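Local coordinates for takeout-like protein 1 (Epiphyas postvittana, PDB 3E8T) that probably carries hydrophobic ligands in the insect, holding in this crystal form a ubiquinone-8 molecule along an internal pocket, at residues V5-N9 with S18-A23; S52-L58 with H96-R102. All coordinates share one frame; numbering follows the deposited sequence. Where two conformers were deposited one is given.

Contact 1: V5-N9 with S18-A23; sequences VEKCN and SAFQQA. With UQ8 (Ubiquinone-8), chain B.
The backbone of 5-9 has no regular structure and runs past the helical residues 18-23, with Glu6 CA lying 5.1 Å from Ala19 CA. Glu6 makes the polar grip. Its CB rests against Ala19 CB, and beyond CG the chain is extended, which carries the carboxylate along the helix surface to Ser18. Ser18 OG donates a hydrogen bond of 2.9 Å to Glu6 OE1, on the syn lone pair of that oxygen. The other oxygen, Glu6 OE2, faces Gln22 CG in one of the two conformers of that glutamine. Backbone polar atoms are joined through one water, which accepts from Glu6 N and donates to Ala19 O. Cys8 turns its sulfur inward, with SG 3.8 Å from Ala19 CB.

The same two segments border the ubiquinone head. Val5 CG1 is anti to the backbone N (chi1 174°) and reaches UQ8 O4 at 3.1 Å. Ala19 CB meets the methoxy carbon C4M of UQ8 at 3.2 Å, and Ala23 CB lies near O5. Phe20, on the helix side turned away from 5-9, sets one ring face under UQ8 C10, which sits toward the ring's rim. The small side chains of Ala19 and Ala23 are consistent with the close approach of the quinone to the helix.

The Cys8-Cys15 disulfide ties the N-terminal loop to helix 13-28. A backbone hydrogen bond joins Cys8 to Asn219 near the C-terminus. On its far side the helix packs on strand 54-77, through Phe20 on Val74 and Gln21 on Val70.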
loop_
_atom_site.group_PDB
_atom_site.type_symbol
_atom_site.label_atom_id
_atom_site.label_comp_id
_atom_site.label_asym_id
_atom_site.label_seq_id
_atom_site.Cartn_x
_atom_site.Cartn_y
_atom_site.Cartn_z
ATOM N N VAL A 5 9.540 -16.378 12.973
ATOM C CA VAL A 5 9.772 -16.191 11.523
ATOM C C VAL A 5 10.606 -17.384 11.029
ATOM O O VAL A 5 11.439 -17.957 11.751
ATOM C CB VAL A 5 10.485 -14.831 11.201
ATOM C CG1 VAL A 5 10.870 -14.697 9.718
ATOM C CG2 VAL A 5 9.616 -13.634 11.608
ATOM N N GLU A 6 10.336 -17.796 9.800
ATOM C CA GLU A 6 11.172 -18.788 9.088
ATOM C C GLU A 6 12.536 -18.157 8.790
ATOM O O GLU A 6 12.631 -17.139 8.102
ATOM C CB GLU A 6 10.511 -19.171 7.766
ATOM C CG GLU A 6 9.143 -19.851 7.928
ATOM C CD GLU A 6 8.478 -20.221 6.624
ATOM O OE1 GLU A 6 8.949 -19.796 5.537
ATOM O OE2 GLU A 6 7.456 -20.947 6.666
ATOM N N LYS A 7 13.597 -18.766 9.288
ATOM C CA LYS A 7 14.948 -18.285 9.129
ATOM C C LYS A 7 15.515 -18.727 7.805
ATOM O O LYS A 7 15.360 -19.894 7.412
ATOM C CB LYS A 7 15.815 -18.730 10.279
ATOM C CG LYS A 7 15.468 -17.962 11.564
ATOM C CD LYS A 7 16.438 -18.156 12.697
ATOM C CE LYS A 7 17.898 -18.152 12.310
ATOM N NZ LYS A 7 18.700 -17.991 13.568
ATOM N N CYS A 8 16.193 -17.788 7.144
ATOM C CA CYS A 8 16.702 -17.928 5.790
ATOM C C CYS A 8 18.100 -17.419 5.702
ATOM O O CYS A 8 18.492 -16.477 6.383
ATOM C CB CYS A 8 15.865 -17.044 4.803
ATOM S SG CYS A 8 14.239 -17.519 4.566
ATOM N N ASN A 9 18.858 -18.008 4.788
ATOM C CA ASN A 9 20.013 -17.335 4.213
ATOM C C ASN A 9 19.466 -16.177 3.366
ATOM O O ASN A 9 18.552 -16.365 2.611
ATOM C CB ASN A 9 20.830 -18.330 3.374
ATOM C CG ASN A 9 21.408 -19.448 4.178
ATOM O OD1 ASN A 9 22.386 -19.246 4.906
ATOM N ND2 ASN A 9 20.788 -20.630 4.097
ATOM N N SER A 18 9.005 -17.336 0.888
ATOM C CA SER A 18 8.136 -18.045 1.813
ATOM C C SER A 18 8.141 -17.400 3.211
ATOM O O SER A 18 7.122 -17.380 3.880
ATOM C CB SER A 18 8.530 -19.527 1.883
ATOM O OG SER A 18 7.772 -20.217 2.886
ATOM N N ALA A 19 9.293 -16.942 3.674
ATOM C CA ALA A 19 9.403 -16.363 5.025
ATOM C C ALA A 19 8.553 -15.097 5.094
ATOM O O ALA A 19 7.847 -14.882 6.055
ATOM C CB ALA A 19 10.812 -16.076 5.389
ATOM N N PHE A 20 8.616 -14.267 4.054
ATOM C CA PHE A 20 7.817 -13.035 4.035
ATOM C C PHE A 20 6.343 -13.442 3.996
ATOM O O PHE A 20 5.496 -12.852 4.711
ATOM C CB PHE A 20 8.151 -12.180 2.808
ATOM C CG PHE A 20 9.304 -11.207 2.986
ATOM C CD1 PHE A 20 10.494 -11.568 3.593
ATOM C CD2 PHE A 20 9.179 -9.882 2.539
ATOM C CE1 PHE A 20 11.532 -10.684 3.744
ATOM C CE2 PHE A 20 10.243 -8.990 2.683
ATOM C CZ PHE A 20 11.412 -9.386 3.287
ATOM N N GLN A 21 6.014 -14.409 3.158
ATOM C CA GLN A 21 4.638 -14.869 3.050
ATOM C C GLN A 21 4.064 -15.357 4.387
ATOM O O GLN A 21 2.939 -15.042 4.734
ATOM C CB GLN A 21 4.508 -15.967 2.007
ATOM C CG GLN A 21 3.081 -16.421 1.731
ATOM C CD GLN A 21 2.312 -15.336 1.013
ATOM O OE1 GLN A 21 2.444 -15.225 -0.191
ATOM N NE2 GLN A 21 1.481 -14.585 1.733
ATOM N N GLN A 22 4.818 -16.159 5.139
ATOM C CA GLN A 22 4.276 -16.755 6.363
ATOM C C GLN A 22 4.199 -15.771 7.503
ATOM O O GLN A 22 3.357 -15.931 8.390
ATOM C CB GLN A 22 5.082 -17.972 6.788
ATOM C CG GLN A 22 4.972 -19.102 5.826
ATOM C CD GLN A 22 3.546 -19.542 5.612
ATOM O OE1 GLN A 22 2.963 -19.340 4.531
ATOM N NE2 GLN A 22 2.958 -20.117 6.654
ATOM N N ALA A 23 5.077 -14.783 7.492
ATOM C CA ALA A 23 5.032 -13.725 8.525
ATOM C C ALA A 23 4.029 -12.620 8.277
ATOM O O ALA A 23 3.569 -11.977 9.226
ATOM C CB ALA A 23 6.375 -13.099 8.631
HETATM C C45 UQ8 B . -13.198 10.425 -6.728
HETATM C C44 UQ8 B . -12.555 10.203 -8.099
HETATM C C46 UQ8 B . -13.551 10.567 -9.168
HETATM C C43 UQ8 B . -12.057 8.784 -8.302
HETATM C C42 UQ8 B . -11.281 8.281 -7.075
HETATM C C41 UQ8 B . -9.950 9.017 -6.984
HETATM C C39 UQ8 B . -8.838 8.044 -6.656
HETATM C C40 UQ8 B . -7.943 8.239 -5.433
HETATM C C38 UQ8 B . -8.576 7.006 -7.508
HETATM C C37 UQ8 B . -7.589 6.051 -7.309
HETATM C C36 UQ8 B . -7.882 4.945 -8.323
HETATM C C34 UQ8 B . -7.006 3.720 -8.137
HETATM C C35 UQ8 B . -7.365 2.616 -8.898
HETATM C C33 UQ8 B . -5.974 3.703 -7.202
HETATM C C32 UQ8 B . -5.064 2.686 -6.933
HETATM C C31 UQ8 B . -4.584 2.849 -5.466
HETATM C C29 UQ8 B . -3.458 1.897 -5.089
HETATM C C30 UQ8 B . -2.262 1.667 -6.066
HETATM C C28 UQ8 B . -3.499 1.227 -3.871
HETATM C C27 UQ8 B . -2.540 0.333 -3.413
HETATM C C26 UQ8 B . -2.436 0.345 -1.881
HETATM C C24 UQ8 B . -1.557 -0.808 -1.386
HETATM C C25 UQ8 B . -2.034 -2.265 -1.510
HETATM C C23 UQ8 B . -0.325 -0.531 -0.833
HETATM C C22 UQ8 B . 0.599 -1.448 -0.325
HETATM C C21 UQ8 B . 1.909 -0.756 0.047
HETATM C C19 UQ8 B . 3.098 -1.690 0.279
HETATM C C20 UQ8 B . 4.410 -0.932 0.473
HETATM C C18 UQ8 B . 2.847 -2.732 1.378
HETATM C C17 UQ8 B . 4.099 -3.580 1.644
HETATM C C16 UQ8 B . 3.785 -4.907 2.355
HETATM C C14 UQ8 B . 5.081 -5.488 2.909
HETATM C C15 UQ8 B . 6.367 -5.377 2.069
HETATM C C13 UQ8 B . 5.130 -6.085 4.167
HETATM C C12 UQ8 B . 6.301 -6.606 4.711
HETATM C C11 UQ8 B . 6.059 -7.758 5.709
HETATM C C9 UQ8 B . 7.287 -8.682 5.810
HETATM C C10 UQ8 B . 8.566 -8.022 5.270
HETATM C C8 UQ8 B . 7.458 -9.115 7.263
HETATM C C7 UQ8 B . 8.689 -8.495 7.930
HETATM C C6 UQ8 B . 10.000 -9.261 7.629
HETATM C C1 UQ8 B . 11.155 -8.539 7.301
HETATM C C1M UQ8 B . 11.075 -7.148 7.254
HETATM C C2 UQ8 B . 12.368 -9.179 7.017
HETATM O O2 UQ8 B . 13.385 -8.541 6.733
HETATM C C3 UQ8 B . 12.447 -10.562 7.065
HETATM O O3 UQ8 B . 13.629 -11.182 6.789
HETATM C C3M UQ8 B . 14.434 -11.247 7.965
HETATM C C4 UQ8 B . 11.318 -11.307 7.380
HETATM O O4 UQ8 B . 11.416 -12.670 7.422
HETATM C C4M UQ8 B . 11.962 -13.176 6.195
HETATM C C5 UQ8 B . 10.104 -10.662 7.658
HETATM O O5 UQ8 B . 9.121 -11.350 7.946
HETATM O O HOH W 1 8.216 -16.476 8.443
#

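Contact 2: S52-L58 with H96-R102; sequences SGLQFTL and HYTAGGR. With UQ8 (Ubiquinone-8), chain B.
Phe56 and Tyr97 cross at about a right angle, with Phe56 CE1 3.7 Å from Tyr97 CB. Phe56 CG is anti to its backbone N (chi1 -177°), and its ring end swings toward the neighbouring strand and the ligand. There CE1 lies 3.4 Å from UQ8 C45, at the tail end. Leu54 CD2 borders UQ8 C44. Leu58 CD1 also packs on Tyr97 CB. With an alanine at Phe56, Tyr97 CB would probably lose a neighbour and the ubiquinone tail end part of its wall.

The other face carries Thr57 and Thr98, a hydrogen-bonded antiparallel pair. Their side chains cross, and the two hydroxyls, Thr57 OG1 and Thr98 OG1, share a hydrogen bond of 2.6 Å. Each also binds a water. Four backbone bonds link Gln55 with Gly100 and Thr57 with Thr98. Past the corner at Gly101, Arg102 N donates to Gly53 O from above the carbonyl plane. The Arg102 guanidinium lays one face over Gly53 CA, while its NH1 bonds to Leu104 O. At Gly53 and Gly101 a side chain would press on the preceding carbonyl oxygen.

The chemistry is thus two-sided: Leu54 and Phe56 line the pocket, while hydroxyls and water occupy the other face.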
loop_
_atom_site.group_PDB
_atom_site.type_symbol
_atom_site.label_atom_id
_atom_site.label_comp_id
_atom_site.label_asym_id
_atom_site.label_seq_id
_atom_site.Cartn_x
_atom_site.Cartn_y
_atom_site.Cartn_z
ATOM N N SER A 52 -4.255 16.583 -12.479
ATOM C CA SER A 52 -4.950 16.378 -13.724
ATOM C C SER A 52 -6.349 16.982 -13.752
ATOM O O SER A 52 -7.223 16.487 -14.442
ATOM C CB SER A 52 -4.977 14.923 -14.101
ATOM O OG SER A 52 -3.640 14.500 -14.388
ATOM N N GLY A 53 -6.551 18.063 -13.005
ATOM C CA GLY A 53 -7.846 18.704 -12.955
ATOM C C GLY A 53 -8.807 18.216 -11.868
ATOM O O GLY A 53 -9.860 18.818 -11.731
ATOM N N LEU A 54 -8.448 17.158 -11.157
ATOM C CA LEU A 54 -9.261 16.611 -10.085
ATOM C C LEU A 54 -8.742 17.089 -8.743
ATOM O O LEU A 54 -7.560 16.898 -8.435
ATOM C CB LEU A 54 -9.242 15.068 -10.111
ATOM C CG LEU A 54 -9.976 14.391 -8.972
ATOM C CD1 LEU A 54 -11.464 14.666 -9.016
ATOM C CD2 LEU A 54 -9.733 12.854 -9.040
ATOM N N GLN A 55 -9.629 17.664 -7.941
ATOM C CA GLN A 55 -9.357 17.926 -6.549
ATOM C C GLN A 55 -10.058 16.893 -5.687
ATOM O O GLN A 55 -11.276 16.770 -5.755
ATOM C CB GLN A 55 -9.820 19.311 -6.152
ATOM C CG GLN A 55 -9.033 20.411 -6.853
ATOM C CD GLN A 55 -9.514 20.721 -8.241
ATOM O OE1 GLN A 55 -10.689 20.924 -8.476
ATOM N NE2 GLN A 55 -8.578 20.734 -9.200
ATOM N N PHE A 56 -9.290 16.135 -4.913
ATOM C CA PHE A 56 -9.805 15.012 -4.151
ATOM C C PHE A 56 -9.300 15.050 -2.729
ATOM O O PHE A 56 -8.144 15.387 -2.500
ATOM C CB PHE A 56 -9.300 13.724 -4.806
ATOM C CG PHE A 56 -9.801 12.456 -4.180
ATOM C CD1 PHE A 56 -11.055 11.955 -4.487
ATOM C CD2 PHE A 56 -8.970 11.754 -3.280
ATOM C CE1 PHE A 56 -11.494 10.714 -3.845
ATOM C CE2 PHE A 56 -9.398 10.563 -2.699
ATOM C CZ PHE A 56 -10.637 10.090 -2.998
ATOM N N THR A 57 -10.168 14.702 -1.780
ATOM C CA THR A 57 -9.763 14.509 -0.411
ATOM C C THR A 57 -10.303 13.171 0.083
ATOM O O THR A 57 -11.382 12.722 -0.348
ATOM C CB THR A 57 -10.240 15.621 0.514
ATOM O OG1 THR A 57 -11.646 15.555 0.683
ATOM C CG2 THR A 57 -9.839 16.988 0.019
ATOM N N LEU A 58 -9.562 12.538 0.998
ATOM C CA LEU A 58 -10.049 11.350 1.671
ATOM C C LEU A 58 -9.727 11.442 3.145
ATOM O O LEU A 58 -8.548 11.608 3.518
ATOM C CB LEU A 58 -9.463 10.081 1.097
ATOM C CG LEU A 58 -10.092 8.777 1.567
ATOM C CD1 LEU A 58 -11.487 8.604 0.979
ATOM C CD2 LEU A 58 -9.203 7.579 1.222
ATOM N N HIS A 96 -14.296 8.789 3.698
ATOM C CA HIS A 96 -15.119 9.943 3.387
ATOM C C HIS A 96 -14.382 10.809 2.395
ATOM O O HIS A 96 -13.296 11.334 2.714
ATOM C CB HIS A 96 -15.374 10.716 4.695
ATOM C CG HIS A 96 -16.044 12.022 4.515
ATOM N ND1 HIS A 96 -15.911 13.043 5.433
ATOM C CD2 HIS A 96 -16.768 12.515 3.499
ATOM C CE1 HIS A 96 -16.598 14.094 5.004
ATOM N NE2 HIS A 96 -17.153 13.786 3.839
ATOM N N TYR A 97 -14.911 10.901 1.174
ATOM C CA TYR A 97 -14.224 11.632 0.109
ATOM C C TYR A 97 -14.936 12.928 -0.227
ATOM O O TYR A 97 -16.120 13.103 0.028
ATOM C CB TYR A 97 -14.147 10.774 -1.216
ATOM C CG TYR A 97 -15.406 10.834 -2.040
ATOM C CD1 TYR A 97 -15.500 11.702 -3.095
ATOM C CD2 TYR A 97 -16.522 10.113 -1.709
ATOM C CE1 TYR A 97 -16.670 11.881 -3.750
ATOM C CE2 TYR A 97 -17.705 10.319 -2.366
ATOM C CZ TYR A 97 -17.768 11.216 -3.380
ATOM O OH TYR A 97 -18.944 11.452 -4.038
ATOM N N THR A 98 -14.139 13.811 -0.833
ATOM C CA THR A 98 -14.704 14.927 -1.573
ATOM C C THR A 98 -14.047 14.963 -2.932
ATOM O O THR A 98 -12.885 14.557 -3.083
ATOM C CB THR A 98 -14.616 16.301 -0.893
ATOM O OG1 THR A 98 -13.268 16.758 -0.912
ATOM C CG2 THR A 98 -15.174 16.284 0.517
ATOM N N ALA A 99 -14.790 15.428 -3.926
ATOM C CA ALA A 99 -14.273 15.568 -5.264
ATOM C C ALA A 99 -14.792 16.873 -5.863
ATOM O O ALA A 99 -15.966 17.245 -5.701
ATOM C CB ALA A 99 -14.699 14.375 -6.115
ATOM N N GLY A 100 -13.935 17.511 -6.673
ATOM C CA GLY A 100 -14.301 18.672 -7.418
ATOM C C GLY A 100 -13.426 18.773 -8.659
ATOM O O GLY A 100 -12.423 18.076 -8.771
ATOM N N GLY A 101 -13.789 19.660 -9.568
ATOM C CA GLY A 101 -13.003 19.843 -10.776
ATOM C C GLY A 101 -13.533 18.915 -11.863
ATOM O O GLY A 101 -14.728 18.881 -12.194
ATOM N N ARG A 102 -12.648 18.089 -12.396
ATOM C CA ARG A 102 -13.032 17.174 -13.450
ATOM C C ARG A 102 -12.277 15.876 -13.309
ATOM O O ARG A 102 -11.198 15.811 -12.714
ATOM C CB ARG A 102 -12.767 17.679 -14.823
ATOM C CG ARG A 102 -11.410 18.004 -15.061
ATOM C CD ARG A 102 -11.118 18.516 -16.548
ATOM N NE ARG A 102 -9.725 18.950 -16.634
ATOM C CZ ARG A 102 -8.680 18.166 -16.833
ATOM N NH1 ARG A 102 -8.808 16.889 -17.150
ATOM N NH2 ARG A 102 -7.451 18.695 -16.808
HETATM C C45 UQ8 B . -13.198 10.425 -6.728
HETATM C C44 UQ8 B . -12.555 10.203 -8.099
HETATM C C46 UQ8 B . -13.551 10.567 -9.168
HETATM C C43 UQ8 B . -12.057 8.784 -8.302
HETATM C C42 UQ8 B . -11.281 8.281 -7.075
HETATM C C41 UQ8 B . -9.950 9.017 -6.984
HETATM C C39 UQ8 B . -8.838 8.044 -6.656
HETATM C C40 UQ8 B . -7.943 8.239 -5.433
HETATM C C38 UQ8 B . -8.576 7.006 -7.508
HETATM C C37 UQ8 B . -7.589 6.051 -7.309
HETATM C C36 UQ8 B . -7.882 4.945 -8.323
HETATM C C34 UQ8 B . -7.006 3.720 -8.137
HETATM C C35 UQ8 B . -7.365 2.616 -8.898
HETATM C C33 UQ8 B . -5.974 3.703 -7.202
HETATM C C32 UQ8 B . -5.064 2.686 -6.933
HETATM C C31 UQ8 B . -4.584 2.849 -5.466
HETATM C C29 UQ8 B . -3.458 1.897 -5.089
HETATM C C30 UQ8 B . -2.262 1.667 -6.066
HETATM C C28 UQ8 B . -3.499 1.227 -3.871
HETATM C C27 UQ8 B . -2.540 0.333 -3.413
HETATM C C26 UQ8 B . -2.436 0.345 -1.881
HETATM C C24 UQ8 B . -1.557 -0.808 -1.386
HETATM C C25 UQ8 B . -2.034 -2.265 -1.510
HETATM C C23 UQ8 B . -0.325 -0.531 -0.833
HETATM C C22 UQ8 B . 0.599 -1.448 -0.325
HETATM C C21 UQ8 B . 1.909 -0.756 0.047
HETATM C C19 UQ8 B . 3.098 -1.690 0.279
HETATM C C20 UQ8 B . 4.410 -0.932 0.473
HETATM C C18 UQ8 B . 2.847 -2.732 1.378
HETATM C C17 UQ8 B . 4.099 -3.580 1.644
HETATM C C16 UQ8 B . 3.785 -4.907 2.355
HETATM C C14 UQ8 B . 5.081 -5.488 2.909
HETATM C C15 UQ8 B . 6.367 -5.377 2.069
HETATM C C13 UQ8 B . 5.130 -6.085 4.167
HETATM C C12 UQ8 B . 6.301 -6.606 4.711
HETATM C C11 UQ8 B . 6.059 -7.758 5.709
HETATM C C9 UQ8 B . 7.287 -8.682 5.810
HETATM C C10 UQ8 B . 8.566 -8.022 5.270
HETATM C C8 UQ8 B . 7.458 -9.115 7.263
HETATM C C7 UQ8 B . 8.689 -8.495 7.930
HETATM C C6 UQ8 B . 10.000 -9.261 7.629
HETATM C C1 UQ8 B . 11.155 -8.539 7.301
HETATM C C1M UQ8 B . 11.075 -7.148 7.254
HETATM C C2 UQ8 B . 12.368 -9.179 7.017
HETATM O O2 UQ8 B . 13.385 -8.541 6.733
HETATM C C3 UQ8 B . 12.447 -10.562 7.065
HETATM O O3 UQ8 B . 13.629 -11.182 6.789
HETATM C C3M UQ8 B . 14.434 -11.247 7.965
HETATM C C4 UQ8 B . 11.318 -11.307 7.380
HETATM O O4 UQ8 B . 11.416 -12.670 7.422
HETATM C C4M UQ8 B . 11.962 -13.176 6.195
HETATM C C5 UQ8 B . 10.104 -10.662 7.658
HETATM O O5 UQ8 B . 9.121 -11.350 7.946
HETATM O O HOH W 2 -9.081 14.629 -14.094
HETATM O O HOH W 3 -12.296 17.953 -3.259
HETATM O O HOH W 4 -12.964 14.148 2.646
#

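Overall arrangement
Contacts 1 and 2 touch the two ends of one ligand and do not meet. Their centres are 40 Å apart, on opposite sides of the chain's centre. Contact 1 meets the quinone head with a loop and a helix; contact 2 meets the last isoprenoid units with a sheet. Both are partly buried, each with a pocket side and a more exposed polar side. They share no segment, although helix 13-28 of contact 1 packs on strand 54-77, which supplies residues 54-58 of contact 2. Regular backbone pairing holds contact 2, whereas contact 1 has one side-chain bond, one bridging water and packing on Ala19. Such a long pocket suits a carrier of extended apolar molecules.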